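Local structure of T cell receptor gamma chain (Monodelphis domestica, 7L15) at residues Q141-N155 and S183-L197. The protein forms the gamma chain of a marsupial gamma mu T cell receptor, pairing with a mu chain and probably taking part in antigen recognition. Numbering follows the deposited sequence.
Sequences QSGTYICLLEDFFPN and SYSQVSWLTVKEDVL
Strands 142-150 and 183-193 run antiparallel, Gly143 facing Val192 near one end and Leu149 facing Gln186 near the other, their axes approaching to 4.4 Å and their directions 162° from each other. Paired N-H...O bonds join Gly143 with Val192, Tyr145 with Leu190, Cys147 with Ser188 and Leu149 with Gln186. Then Asp151 and Phe152 both face Tyr184 in a G1 beta bulge, which shifts the register by one. Beside it Ser183 OG donates to the anti lone pair of Asp151 OD1 at 2.5 Å. These are the central B and E strands of a C1-set immunoglobulin domain. One face, with Tyr145, Cys147, Leu149 and Leu190, packs on strands 158-163 and 201-206; the other, with Thr144, Ile146, Val187 and Trp189, meets the mu chain, where Ser188 of that chain hydrogen-bonds Trp189 NE1. On this side Ile146 CG2 lies 3.6 Å from Val187 CG2, and Thr191 OG1 donates to Thr144 OG1 (2.9 Å), which is also hydrogen-bonded to Glu136 OE2. On the face turned to strands 158-163 and 201-206, Tyr145 takes Val192 CG2 at its ring edge, 3.9 Å from Tyr145 CE1. Phe152, with CG between its backbone N and carbonyl carbon (chi1 54°), brings its ring over strand 183-193; Tyr184 O sits over one face toward the rim, 3.4 Å from Phe152 CD2. After the cis peptide before Pro154, Asn155 sets CB over the centre of the Tyr184 ring, a CH-pi contact 3.3 Å from the centroid.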
ATOM      1  N   GLN B 141      12.582  15.879 -22.493  1.00 49.42           N
ATOM      2  CA  GLN B 141      11.313  15.823 -23.217  1.00 45.16           C
ATOM      3  C   GLN B 141      10.191  15.318 -22.330  1.00 45.01           C
ATOM      4  O   GLN B 141       9.282  14.641 -22.794  1.00 50.47           O
ATOM      5  CB  GLN B 141      11.400  14.938 -24.451  1.00 41.22           C
ATOM      6  CG  GLN B 141      12.069  15.565 -25.622  1.00 52.73           C
ATOM      7  CD  GLN B 141      11.856  14.753 -26.868  1.00 52.07           C
ATOM      8  OE1 GLN B 141      11.140  15.167 -27.764  1.00 58.03           O
ATOM      9  NE2 GLN B 141      12.466  13.576 -26.925  1.00 56.69           N
ATOM     10  N   SER B 142      10.278  15.604 -21.041  1.00 48.02           N
ATOM     11  CA  SER B 142       9.264  15.175 -20.092  1.00 46.65           C
ATOM     12  C   SER B 142       9.386  16.055 -18.858  1.00 42.78           C
ATOM     13  O   SER B 142      10.391  16.741 -18.662  1.00 45.11           O
ATOM     14  CB  SER B 142       9.407  13.684 -19.750  1.00 45.34           C
ATOM     15  OG  SER B 142      10.737  13.332 -19.407  1.00 50.29           O
ATOM     16  N   GLY B 143       8.349  16.037 -18.031  1.00 46.22           N
ATOM     17  CA  GLY B 143       8.291  16.952 -16.912  1.00 51.15           C
ATOM     18  C   GLY B 143       7.777  16.273 -15.669  1.00 50.10           C
ATOM     19  O   GLY B 143       6.894  15.419 -15.749  1.00 47.96           O
ATOM     20  N   THR B 144       8.316  16.640 -14.515  1.00 48.81           N
ATOM     21  CA  THR B 144       7.995  15.978 -13.255  1.00 45.74           C
ATOM     22  C   THR B 144       7.265  16.942 -12.324  1.00 43.18           C
ATOM     23  O   THR B 144       7.785  18.013 -11.991  1.00 46.14           O
ATOM     24  CB  THR B 144       9.255  15.440 -12.579  1.00 36.23           C
ATOM     25  OG1 THR B 144       9.946  14.567 -13.486  1.00 36.97           O
ATOM     26  CG2 THR B 144       8.896  14.655 -11.319  1.00 34.67           C
ATOM     27  N   TYR B 145       6.052  16.569 -11.943  1.00 46.35           N
ATOM     28  CA  TYR B 145       5.316  17.234 -10.885  1.00 38.19           C
ATOM     29  C   TYR B 145       5.686  16.580  -9.572  1.00 40.14           C
ATOM     30  O   TYR B 145       5.804  15.361  -9.484  1.00 40.65           O
ATOM     31  CB  TYR B 145       3.804  17.117 -11.089  1.00 42.57           C
ATOM     32  CG  TYR B 145       3.312  17.627 -12.403  1.00 51.56           C
ATOM     33  CD1 TYR B 145       3.335  16.820 -13.536  1.00 54.94           C
ATOM     34  CD2 TYR B 145       2.824  18.917 -12.522  1.00 54.26           C
ATOM     35  CE1 TYR B 145       2.883  17.297 -14.754  1.00 60.25           C
ATOM     36  CE2 TYR B 145       2.372  19.395 -13.724  1.00 61.57           C
ATOM     37  CZ  TYR B 145       2.400  18.586 -14.838  1.00 64.24           C
ATOM     38  OH  TYR B 145       1.942  19.089 -16.036  1.00 74.67           O
ATOM     39  N   ILE B 146       5.866  17.392  -8.549  1.00 41.24           N
ATOM     40  CA  ILE B 146       6.280  16.896  -7.252  1.00 40.65           C
ATOM     41  C   ILE B 146       5.321  17.458  -6.220  1.00 43.48           C
ATOM     42  O   ILE B 146       5.102  18.671  -6.174  1.00 44.83           O
ATOM     43  CB  ILE B 146       7.727  17.316  -6.932  1.00 43.85           C
ATOM     44  CG1 ILE B 146       8.693  16.769  -7.988  1.00 42.02           C
ATOM     45  CG2 ILE B 146       8.106  16.882  -5.518  1.00 42.86           C
ATOM     46  CD1 ILE B 146      10.078  17.456  -7.960  1.00 40.90           C
ATOM     47  N   CYS B 147       4.754  16.595  -5.387  1.00 38.21           N
ATOM     48  CA  CYS B 147       4.058  17.086  -4.208  1.00 43.50           C
ATOM     49  C   CYS B 147       4.696  16.523  -2.949  1.00 40.62           C
ATOM     50  O   CYS B 147       4.692  15.305  -2.736  1.00 41.36           O
ATOM     51  CB  CYS B 147       2.570  16.755  -4.212  1.00 45.09           C
ATOM     52  SG  CYS B 147       1.854  17.508  -2.705  1.00 49.99           S
ATOM     53  N   LEU B 148       5.190  17.421  -2.101  1.00 39.67           N
ATOM     54  CA  LEU B 148       5.652  17.092  -0.759  1.00 44.60           C
ATOM     55  C   LEU B 148       4.529  17.380   0.240  1.00 41.30           C
ATOM     56  O   LEU B 148       3.981  18.486   0.273  1.00 44.43           O
ATOM     57  CB  LEU B 148       6.901  17.905  -0.417  1.00 37.27           C
ATOM     58  CG  LEU B 148       7.326  17.976   1.059  1.00 48.68           C
ATOM     59  CD1 LEU B 148       7.776  16.608   1.567  1.00 42.66           C
ATOM     60  CD2 LEU B 148       8.440  18.981   1.236  1.00 50.37           C
ATOM     61  N   LEU B 149       4.173  16.387   1.033  1.00 41.20           N
ATOM     62  CA  LEU B 149       3.227  16.570   2.129  1.00 43.93           C
ATOM     63  C   LEU B 149       4.020  16.548   3.426  1.00 44.47           C
ATOM     64  O   LEU B 149       4.723  15.574   3.700  1.00 42.90           O
ATOM     65  CB  LEU B 149       2.182  15.460   2.134  1.00 39.87           C
ATOM     66  CG  LEU B 149       1.232  15.372   0.944  1.00 45.14           C
ATOM     67  CD1 LEU B 149       0.358  14.171   1.143  1.00 38.89           C
ATOM     68  CD2 LEU B 149       0.371  16.648   0.865  1.00 34.42           C
ATOM     69  N   GLU B 150       3.919  17.595   4.237  1.00 47.19           N
ATOM     70  CA  GLU B 150       4.758  17.572   5.425  1.00 56.10           C
ATOM     71  C   GLU B 150       3.978  17.796   6.705  1.00 52.27           C
ATOM     72  O   GLU B 150       2.845  18.292   6.715  1.00 47.62           O
ATOM     73  CB  GLU B 150       5.912  18.578   5.348  1.00 55.65           C
ATOM     74  CG  GLU B 150       5.592  19.932   4.836  1.00 60.82           C
ATOM     75  CD  GLU B 150       6.833  20.812   4.810  1.00 67.51           C
ATOM     76  OE1 GLU B 150       7.946  20.269   4.606  1.00 58.58           O
ATOM     77  OE2 GLU B 150       6.696  22.038   5.015  1.00 73.26           O
ATOM     78  N   ASP B 151       4.630  17.371   7.787  1.00 47.11           N
ATOM     79  CA  ASP B 151       4.235  17.684   9.153  1.00 51.03           C
ATOM     80  C   ASP B 151       2.846  17.151   9.487  1.00 49.21           C
ATOM     81  O   ASP B 151       2.033  17.846  10.104  1.00 48.08           O
ATOM     82  CB  ASP B 151       4.314  19.189   9.409  1.00 54.20           C
ATOM     83  CG  ASP B 151       4.369  19.509  10.883  1.00 62.77           C
ATOM     84  OD1 ASP B 151       5.012  18.725  11.605  1.00 66.35           O
ATOM     85  OD2 ASP B 151       3.782  20.525  11.321  1.00 65.43           O
ATOM     86  N   PHE B 152       2.562  15.905   9.097  1.00 45.61           N
ATOM     87  CA  PHE B 152       1.287  15.299   9.462  1.00 43.61           C
ATOM     88  C   PHE B 152       1.478  14.244  10.546  1.00 51.58           C
ATOM     89  O   PHE B 152       2.591  13.777  10.815  1.00 53.66           O
ATOM     90  CB  PHE B 152       0.529  14.721   8.242  1.00 38.99           C
ATOM     91  CG  PHE B 152       1.315  13.734   7.392  1.00 39.68           C
ATOM     92  CD1 PHE B 152       1.386  12.399   7.731  1.00 36.85           C
ATOM     93  CD2 PHE B 152       1.924  14.148   6.213  1.00 43.66           C
ATOM     94  CE1 PHE B 152       2.083  11.485   6.930  1.00 38.98           C
ATOM     95  CE2 PHE B 152       2.625  13.242   5.396  1.00 39.31           C
ATOM     96  CZ  PHE B 152       2.714  11.919   5.760  1.00 38.49           C
ATOM     97  N   PHE B 153       0.364  13.916  11.214  1.00 47.93           N
ATOM     98  CA  PHE B 153       0.301  12.873  12.217  1.00 45.51           C
ATOM     99  C   PHE B 153      -1.142  12.384  12.237  1.00 47.49           C
ATOM    100  O   PHE B 153      -2.057  13.217  12.292  1.00 57.84           O
ATOM    101  CB  PHE B 153       0.706  13.349  13.610  1.00 55.75           C
ATOM    102  CG  PHE B 153       0.724  12.252  14.623  1.00 56.62           C
ATOM    103  CD1 PHE B 153      -0.441  11.843  15.244  1.00 53.05           C
ATOM    104  CD2 PHE B 153       1.910  11.604  14.929  1.00 56.93           C
ATOM    105  CE1 PHE B 153      -0.415  10.807  16.155  1.00 50.96           C
ATOM    106  CE2 PHE B 153       1.942  10.584  15.838  1.00 52.26           C
ATOM    107  CZ  PHE B 153       0.783  10.179  16.452  1.00 45.43           C
ATOM    108  N   PRO B 154      -1.385  11.065  12.209  1.00 48.52           N
ATOM    109  CA  PRO B 154      -0.411   9.962  12.250  1.00 47.82           C
ATOM    110  C   PRO B 154       0.349   9.735  10.934  1.00 44.04           C
ATOM    111  O   PRO B 154       0.096  10.451   9.967  1.00 47.32           O
ATOM    112  CB  PRO B 154      -1.291   8.752  12.573  1.00 41.12           C
ATOM    113  CG  PRO B 154      -2.576   9.067  11.868  1.00 45.50           C
ATOM    114  CD  PRO B 154      -2.760  10.571  11.983  1.00 44.32           C
ATOM    115  N   ASN B 155       1.258   8.749  10.919  1.00 49.34           N
ATOM    116  CA  ASN B 155       2.088   8.416   9.756  1.00 45.80           C
ATOM    117  C   ASN B 155       1.357   7.575   8.709  1.00 45.34           C
ATOM    118  O   ASN B 155       1.910   6.604   8.197  1.00 49.47           O
ATOM    119  CB  ASN B 155       3.355   7.703  10.228  1.00 37.59           C
ATOM    120  CG  ASN B 155       3.064   6.384  10.938  1.00 50.05           C
ATOM    121  OD1 ASN B 155       1.978   6.172  11.464  1.00 46.47           O
ATOM    122  ND2 ASN B 155       4.056   5.485  10.959  1.00 47.28           N
ATOM    123  N   SER B 183       5.545  14.175  13.822  1.00 50.00           N
ATOM    124  CA  SER B 183       5.647  14.862  12.534  1.00 53.29           C
ATOM    125  C   SER B 183       6.209  13.914  11.482  1.00 56.69           C
ATOM    126  O   SER B 183       7.383  13.534  11.547  1.00 50.41           O
ATOM    127  CB  SER B 183       6.510  16.114  12.668  1.00 48.20           C
ATOM    128  OG  SER B 183       6.619  16.781  11.430  1.00 53.52           O
ATOM    129  N   TYR B 184       5.380  13.544  10.507  1.00 53.62           N
ATOM    130  CA  TYR B 184       5.813  12.722   9.388  1.00 42.90           C
ATOM    131  C   TYR B 184       5.591  13.463   8.079  1.00 45.06           C
ATOM    132  O   TYR B 184       4.802  14.405   8.002  1.00 41.62           O
ATOM    133  CB  TYR B 184       5.070  11.379   9.356  1.00 37.65           C
ATOM    134  CG  TYR B 184       5.350  10.488  10.549  1.00 41.05           C
ATOM    135  CD1 TYR B 184       4.652  10.642  11.739  1.00 42.97           C
ATOM    136  CD2 TYR B 184       6.308   9.480  10.475  1.00 42.34           C
ATOM    137  CE1 TYR B 184       4.911   9.819  12.836  1.00 48.97           C
ATOM    138  CE2 TYR B 184       6.570   8.659  11.550  1.00 46.21           C
ATOM    139  CZ  TYR B 184       5.875   8.829  12.731  1.00 51.39           C
ATOM    140  OH  TYR B 184       6.158   8.001  13.800  1.00 59.87           O
ATOM    141  N   SER B 185       6.277  13.005   7.031  1.00 44.93           N
ATOM    142  CA  SER B 185       6.117  13.605   5.717  1.00 43.93           C
ATOM    143  C   SER B 185       6.263  12.540   4.636  1.00 42.78           C
ATOM    144  O   SER B 185       6.757  11.439   4.881  1.00 40.49           O
ATOM    145  CB  SER B 185       7.129  14.733   5.515  1.00 39.61           C
ATOM    146  OG  SER B 185       8.429  14.206   5.514  1.00 51.24           O
ATOM    147  N   GLN B 186       5.833  12.884   3.423  1.00 45.24           N
ATOM    148  CA  GLN B 186       5.978  11.985   2.285  1.00 47.49           C
ATOM    149  C   GLN B 186       5.961  12.800   1.009  1.00 43.80           C
ATOM    150  O   GLN B 186       5.148  13.714   0.868  1.00 46.55           O
ATOM    151  CB  GLN B 186       4.860  10.939   2.215  1.00 46.24           C
ATOM    152  CG  GLN B 186       5.042   9.972   1.071  1.00 50.72           C
ATOM    153  CD  GLN B 186       3.886   9.007   0.916  1.00 57.46           C
ATOM    154  OE1 GLN B 186       2.731   9.417   0.864  1.00 63.48           O
ATOM    155  NE2 GLN B 186       4.194   7.711   0.836  1.00 54.17           N
ATOM    156  N   VAL B 187       6.852  12.469   0.078  1.00 42.55           N
ATOM    157  CA  VAL B 187       6.864  13.113  -1.229  1.00 45.73           C
ATOM    158  C   VAL B 187       6.385  12.105  -2.268  1.00 39.42           C
ATOM    159  O   VAL B 187       6.700  10.922  -2.180  1.00 39.52           O
ATOM    160  CB  VAL B 187       8.263  13.673  -1.568  1.00 44.86           C
ATOM    161  CG1 VAL B 187       9.218  12.582  -1.827  1.00 53.76           C
ATOM    162  CG2 VAL B 187       8.195  14.570  -2.764  1.00 43.67           C
ATOM    163  N   SER B 188       5.593  12.562  -3.228  1.00 38.25           N
ATOM    164  CA  SER B 188       5.337  11.764  -4.421  1.00 36.72           C
ATOM    165  C   SER B 188       5.564  12.621  -5.651  1.00 36.08           C
ATOM    166  O   SER B 188       5.547  13.853  -5.589  1.00 42.33           O
ATOM    167  CB  SER B 188       3.919  11.199  -4.464  1.00 34.61           C
ATOM    168  OG  SER B 188       3.011  12.207  -4.839  1.00 43.56           O
ATOM    169  N   TRP B 189       5.770  11.964  -6.785  1.00 34.94           N
ATOM    170  CA  TRP B 189       6.072  12.741  -7.976  1.00 42.01           C
ATOM    171  C   TRP B 189       5.637  11.997  -9.233  1.00 42.76           C
ATOM    172  O   TRP B 189       5.571  10.767  -9.260  1.00 49.16           O
ATOM    173  CB  TRP B 189       7.557  13.103  -8.032  1.00 36.92           C
ATOM    174  CG  TRP B 189       8.557  11.968  -8.149  1.00 41.17           C
ATOM    175  CD1 TRP B 189       9.203  11.565  -9.289  1.00 45.37           C
ATOM    176  CD2 TRP B 189       9.091  11.163  -7.086  1.00 44.70           C
ATOM    177  NE1 TRP B 189      10.080  10.546  -9.005  1.00 43.96           N
ATOM    178  CE2 TRP B 189      10.042  10.287  -7.661  1.00 42.93           C
ATOM    179  CE3 TRP B 189       8.861  11.095  -5.707  1.00 45.08           C
ATOM    180  CZ2 TRP B 189      10.760   9.349  -6.904  1.00 43.37           C
ATOM    181  CZ3 TRP B 189       9.570  10.162  -4.955  1.00 38.76           C
ATOM    182  CH2 TRP B 189      10.510   9.303  -5.558  1.00 46.53           C
ATOM    183  N   LEU B 190       5.332  12.765 -10.270  1.00 41.32           N
ATOM    184  CA  LEU B 190       4.736  12.232 -11.488  1.00 38.07           C
ATOM    185  C   LEU B 190       5.496  12.781 -12.687  1.00 40.76           C
ATOM    186  O   LEU B 190       5.459  13.987 -12.961  1.00 42.56           O
ATOM    187  CB  LEU B 190       3.255  12.585 -11.563  1.00 40.13           C
ATOM    188  CG  LEU B 190       2.510  12.256 -12.862  1.00 44.00           C
ATOM    189  CD1 LEU B 190       2.222  10.769 -12.949  1.00 36.41           C
ATOM    190  CD2 LEU B 190       1.225  13.069 -12.987  1.00 36.93           C
ATOM    191  N   THR B 191       6.189  11.894 -13.387  1.00 38.93           N
ATOM    192  CA  THR B 191       6.916  12.222 -14.602  1.00 43.42           C
ATOM    193  C   THR B 191       6.053  11.838 -15.798  1.00 43.98           C
ATOM    194  O   THR B 191       5.622  10.689 -15.901  1.00 47.31           O
ATOM    195  CB  THR B 191       8.247  11.474 -14.617  1.00 39.54           C
ATOM    196  OG1 THR B 191       8.979  11.815 -13.427  1.00 43.60           O
ATOM    197  CG2 THR B 191       9.045  11.830 -15.851  1.00 37.70           C
ATOM    198  N   VAL B 192       5.790  12.799 -16.690  1.00 50.22           N
ATOM    199  CA  VAL B 192       4.914  12.579 -17.839  1.00 50.67           C
ATOM    200  C   VAL B 192       5.566  13.103 -19.105  1.00 48.39           C
ATOM    201  O   VAL B 192       6.379  14.033 -19.064  1.00 46.20           O
ATOM    202  CB  VAL B 192       3.539  13.246 -17.659  1.00 56.01           C
ATOM    203  CG1 VAL B 192       2.876  12.756 -16.385  1.00 61.15           C
ATOM    204  CG2 VAL B 192       3.678  14.754 -17.667  1.00 50.83           C
ATOM    205  N   LYS B 193       5.177  12.514 -20.245  1.00 56.60           N
ATOM    206  CA  LYS B 193       5.639  12.962 -21.555  1.00 64.12           C
ATOM    207  C   LYS B 193       5.060  14.332 -21.915  1.00 76.91           C
ATOM    208  O   LYS B 193       4.028  14.763 -21.391  1.00 84.01           O
ATOM    209  CB  LYS B 193       5.250  11.964 -22.641  1.00 64.19           C
ATOM    210  CG  LYS B 193       5.851  10.590 -22.476  1.00 64.90           C
ATOM    211  CD  LYS B 193       5.461   9.695 -23.664  1.00 74.65           C
ATOM    212  CE  LYS B 193       5.993   8.283 -23.488  1.00 78.29           C
ATOM    213  NZ  LYS B 193       5.867   7.867 -22.043  1.00 78.86           N
ATOM    214  N   GLU B 194       5.732  14.996 -22.864  1.00 79.73           N
ATOM    215  CA  GLU B 194       5.445  16.394 -23.189  1.00 87.30           C
ATOM    216  C   GLU B 194       3.988  16.606 -23.596  1.00 93.26           C
ATOM    217  O   GLU B 194       3.388  17.632 -23.252  1.00 89.79           O
ATOM    218  CB  GLU B 194       6.378  16.862 -24.306  1.00 90.03           C
ATOM    219  CG  GLU B 194       7.121  18.151 -24.012  1.00 92.20           C
ATOM    220  CD  GLU B 194       8.405  18.277 -24.814  1.00 95.86           C
ATOM    221  OE1 GLU B 194       8.795  17.302 -25.488  1.00 97.12           O
ATOM    222  OE2 GLU B 194       9.034  19.353 -24.771  1.00 98.20           O
ATOM    223  N   ASP B 195       3.409  15.658 -24.343  1.00 96.81           N
ATOM    224  CA  ASP B 195       2.005  15.783 -24.720  1.00102.25           C
ATOM    225  C   ASP B 195       1.129  15.932 -23.488  1.00 96.72           C
ATOM    226  O   ASP B 195       0.224  16.774 -23.455  1.00 99.53           O
ATOM    227  CB  ASP B 195       1.551  14.570 -25.531  1.00105.72           C
ATOM    228  CG  ASP B 195       2.635  14.033 -26.427  1.00103.58           C
ATOM    229  OD1 ASP B 195       3.662  13.544 -25.895  1.00 99.56           O
ATOM    230  OD2 ASP B 195       2.446  14.091 -27.658  1.00101.06           O
ATOM    231  N   VAL B 196       1.391  15.123 -22.461  1.00 86.15           N
ATOM    232  CA  VAL B 196       0.598  15.190 -21.243  1.00 84.59           C
ATOM    233  C   VAL B 196       0.893  16.440 -20.427  1.00 87.93           C
ATOM    234  O   VAL B 196       0.138  16.755 -19.495  1.00 84.82           O
ATOM    235  CB  VAL B 196       0.825  13.908 -20.419  1.00 85.85           C
ATOM    236  CG1 VAL B 196      -0.333  13.681 -19.453  1.00 86.09           C
ATOM    237  CG2 VAL B 196       1.015  12.705 -21.347  1.00 84.36           C
ATOM    238  N   LEU B 197       1.962  17.176 -20.764  1.00 91.52           N
ATOM    239  CA  LEU B 197       2.284  18.405 -20.044  1.00 85.70           C
ATOM    240  C   LEU B 197       1.266  19.508 -20.305  1.00 87.08           C
ATOM    241  O   LEU B 197       1.180  20.453 -19.517  1.00 82.32           O
ATOM    242  CB  LEU B 197       3.691  18.887 -20.411  1.00 75.13           C
ATOM    243  CG  LEU B 197       4.817  18.122 -19.711  1.00 64.47           C
ATOM    244  CD1 LEU B 197       6.163  18.709 -20.057  1.00 54.82           C
ATOM    245  CD2 LEU B 197       4.612  18.144 -18.206  1.00 58.81           C
TER
HETATM  246  O   HOH W   1       2.320  13.439  -2.225  1.00 46.45           O